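Local coordinates for protein Ent-copalyl diphosphate synthase (Streptomyces platensis, PDB 5BP8) that belongs to the terpene cyclase enzymes and is mainly helical, with a region that resembles in sequence part of the squalene-hopene cyclase C-terminal domain, at residues V267-L276 with A509-L517. Sequence-based numbering, arbitrary orientation.
Sequences VLNSLAASGL and AARLAALAL. With SO4 (sulfate ion), chain C.
Ser274 and Ala513 bring two nearly parallel helices so close that the CA atoms of Ser274 and Ala513 lie 4.2 Å apart. The segment axes run 8.4 Å from each other at 3°, and small residues permit this fit: Ser274 CB rests 3.7 Å from Ala513 CA, while the methyl of Ala509 fits against Val267 and Ser270. The Ser274 hydroxyl also suits the place where the chain leaves helical angles at Gly275. With chi1 at 72°, OG donates to Leu271 O and accepts from Leu276 N (3.1 Å); the second bond closes an ST turn. Gly275 takes a positive phi that glycine readily tolerates, and Leu276 then folds back, CG 3.7 Å from the Ala516 methyl. Leu512 meets Leu276 and Leu271 through its branched end, and Leu517 CD2 lies 3.4 Å from Ala273 O. A water donates to Ser274 O and, weakly, to Ala516 O. Arg511, with Leu515 CD1 over its guanidinium face, shares a sulfate, probably from the crystallisation liquor, with Arg8 of helix 7-20. That helix covers Leu271, Ala509 and Leu276, helix 449-461 packs on Ala510, Ala514 and Leu517, and helix 307-319 lies against Leu268 and Asn269, consistent with this family's alpha-alpha barrel, where 260-274 and 504-518 are parallel neighbours.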
loop_
_atom_site.group_PDB
_atom_site.type_symbol
_atom_site.label_atom_id
_atom_site.label_comp_id
_atom_site.label_asym_id
_atom_site.label_seq_id
_atom_site.Cartn_x
_atom_site.Cartn_y
_atom_site.Cartn_z
ATOM N N VAL A 267 -11.861 1.207 7.580
ATOM C CA VAL A 267 -13.206 1.695 7.350
ATOM C C VAL A 267 -13.929 1.910 8.681
ATOM O O VAL A 267 -14.508 2.987 8.916
ATOM C CB VAL A 267 -14.032 0.756 6.452
ATOM C CG1 VAL A 267 -15.489 1.185 6.449
ATOM C CG2 VAL A 267 -13.488 0.762 5.020
ATOM N N LEU A 268 -13.898 0.902 9.554
ATOM C CA LEU A 268 -14.539 1.047 10.856
ATOM C C LEU A 268 -13.949 2.182 11.698
ATOM O O LEU A 268 -14.697 2.949 12.328
ATOM C CB LEU A 268 -14.473 -0.271 11.620
ATOM C CG LEU A 268 -15.391 -1.365 11.098
ATOM C CD1 LEU A 268 -15.018 -2.684 11.734
ATOM C CD2 LEU A 268 -16.843 -0.980 11.391
ATOM N N ASN A 269 -12.624 2.337 11.699
ATOM C CA ASN A 269 -12.007 3.423 12.477
ATOM C C ASN A 269 -12.289 4.805 11.919
ATOM O O ASN A 269 -12.491 5.758 12.675
ATOM C CB ASN A 269 -10.497 3.217 12.681
ATOM C CG ASN A 269 -10.199 2.057 13.623
ATOM O OD1 ASN A 269 -10.961 1.777 14.562
ATOM N ND2 ASN A 269 -9.095 1.361 13.368
ATOM N N SER A 270 -12.345 4.922 10.601
ATOM C CA SER A 270 -12.732 6.182 9.987
ATOM C C SER A 270 -14.169 6.551 10.359
ATOM O O SER A 270 -14.436 7.695 10.739
ATOM C CB SER A 270 -12.582 6.099 8.467
ATOM O OG SER A 270 -11.205 6.100 8.127
ATOM N N LEU A 271 -15.080 5.594 10.263
ATOM C CA LEU A 271 -16.493 5.841 10.605
ATOM C C LEU A 271 -16.693 6.165 12.076
ATOM O O LEU A 271 -17.538 7.006 12.406
ATOM C CB LEU A 271 -17.369 4.666 10.204
ATOM C CG LEU A 271 -17.993 4.794 8.813
ATOM C CD1 LEU A 271 -17.095 5.511 7.815
ATOM C CD2 LEU A 271 -18.331 3.409 8.303
ATOM N N ALA A 272 -15.910 5.533 12.948
ATOM C CA ALA A 272 -15.962 5.859 14.392
ATOM C C ALA A 272 -15.516 7.271 14.664
ATOM O O ALA A 272 -16.043 7.940 15.550
ATOM C CB ALA A 272 -15.114 4.887 15.189
ATOM N N ALA A 273 -14.529 7.729 13.902
ATOM C CA ALA A 273 -13.991 9.071 14.027
ATOM C C ALA A 273 -14.921 10.125 13.448
ATOM O O ALA A 273 -14.841 11.301 13.826
ATOM C CB ALA A 273 -12.634 9.166 13.342
ATOM N N SER A 274 -15.793 9.710 12.536
ATOM C CA SER A 274 -16.639 10.634 11.784
ATOM C C SER A 274 -17.706 11.333 12.619
ATOM O O SER A 274 -18.191 12.387 12.228
ATOM C CB SER A 274 -17.332 9.900 10.631
ATOM O OG SER A 274 -18.351 9.035 11.097
ATOM N N GLY A 275 -18.111 10.724 13.727
ATOM C CA GLY A 275 -19.253 11.265 14.485
ATOM C C GLY A 275 -20.616 10.887 13.913
ATOM O O GLY A 275 -21.642 11.268 14.473
ATOM N N LEU A 276 -20.653 10.131 12.811
ATOM C CA LEU A 276 -21.913 9.644 12.247
ATOM C C LEU A 276 -22.527 8.490 13.035
ATOM O O LEU A 276 -21.816 7.655 13.600
ATOM C CB LEU A 276 -21.720 9.204 10.786
ATOM C CG LEU A 276 -21.343 10.329 9.829
ATOM C CD1 LEU A 276 -20.888 9.730 8.492
ATOM C CD2 LEU A 276 -22.495 11.293 9.599
ATOM N N ALA A 509 -13.703 6.037 2.751
ATOM C CA ALA A 509 -14.101 6.137 4.160
ATOM C C ALA A 509 -13.478 7.357 4.817
ATOM O O ALA A 509 -14.112 8.040 5.619
ATOM C CB ALA A 509 -13.764 4.863 4.917
ATOM N N ALA A 510 -12.232 7.654 4.458
ATOM C CA ALA A 510 -11.571 8.833 4.933
ATOM C C ALA A 510 -12.262 10.116 4.473
ATOM O O ALA A 510 -12.402 11.080 5.249
ATOM C CB ALA A 510 -10.101 8.826 4.512
ATOM N N ARG A 511 -12.704 10.118 3.227
ATOM C CA ARG A 511 -13.416 11.254 2.662
ATOM C C ARG A 511 -14.737 11.468 3.418
ATOM O O ARG A 511 -15.064 12.585 3.814
ATOM C CB ARG A 511 -13.687 11.064 1.178
ATOM C CG ARG A 511 -14.514 12.173 0.547
ATOM C CD ARG A 511 -14.807 11.889 -0.922
ATOM N NE ARG A 511 -15.472 13.007 -1.581
ATOM C CZ ARG A 511 -16.796 13.166 -1.704
ATOM N NH1 ARG A 511 -17.659 12.286 -1.209
ATOM N NH2 ARG A 511 -17.262 14.218 -2.355
ATOM N N LEU A 512 -15.451 10.379 3.636
ATOM C CA LEU A 512 -16.744 10.463 4.343
ATOM C C LEU A 512 -16.569 11.058 5.746
ATOM O O LEU A 512 -17.306 11.980 6.135
ATOM C CB LEU A 512 -17.422 9.105 4.375
ATOM C CG LEU A 512 -18.744 9.022 5.172
ATOM C CD1 LEU A 512 -19.763 10.003 4.639
ATOM C CD2 LEU A 512 -19.311 7.617 5.143
ATOM N N ALA A 513 -15.582 10.555 6.481
ATOM C CA ALA A 513 -15.244 11.084 7.808
ATOM C C ALA A 513 -14.942 12.581 7.793
ATOM O O ALA A 513 -15.469 13.341 8.622
ATOM C CB ALA A 513 -14.085 10.311 8.404
ATOM N N ALA A 514 -14.092 13.015 6.859
ATOM C CA ALA A 514 -13.774 14.423 6.678
ATOM C C ALA A 514 -15.012 15.290 6.444
ATOM O O ALA A 514 -15.190 16.309 7.100
ATOM C CB ALA A 514 -12.798 14.606 5.529
ATOM N N LEU A 515 -15.868 14.867 5.525
ATOM C CA LEU A 515 -17.041 15.635 5.173
ATOM C C LEU A 515 -18.047 15.678 6.330
ATOM O O LEU A 515 -18.691 16.704 6.529
ATOM C CB LEU A 515 -17.698 15.095 3.893
ATOM C CG LEU A 515 -16.957 15.367 2.572
ATOM C CD1 LEU A 515 -17.725 14.743 1.431
ATOM C CD2 LEU A 515 -16.793 16.842 2.297
ATOM N N ALA A 516 -18.142 14.599 7.097
ATOM C CA ALA A 516 -19.020 14.569 8.269
ATOM C C ALA A 516 -18.509 15.509 9.354
ATOM O O ALA A 516 -19.290 16.259 9.954
ATOM C CB ALA A 516 -19.136 13.156 8.813
ATOM N N LEU A 517 -17.209 15.459 9.613
ATOM C CA LEU A 517 -16.583 16.313 10.622
ATOM C C LEU A 517 -16.585 17.780 10.217
ATOM O O LEU A 517 -16.758 18.655 11.065
ATOM C CB LEU A 517 -15.160 15.835 10.917
ATOM C CG LEU A 517 -15.073 14.473 11.609
ATOM C CD1 LEU A 517 -13.696 13.852 11.459
ATOM C CD2 LEU A 517 -15.443 14.582 13.083
HETATM S S SO4 C . -21.057 14.309 -2.164
HETATM O O1 SO4 C . -21.763 15.309 -1.316
HETATM O O2 SO4 C . -19.934 14.990 -2.830
HETATM O O3 SO4 C . -21.970 13.765 -3.194
HETATM O O4 SO4 C . -20.582 13.194 -1.310
HETATM O O HOH W 1 -19.876 14.467 12.804
#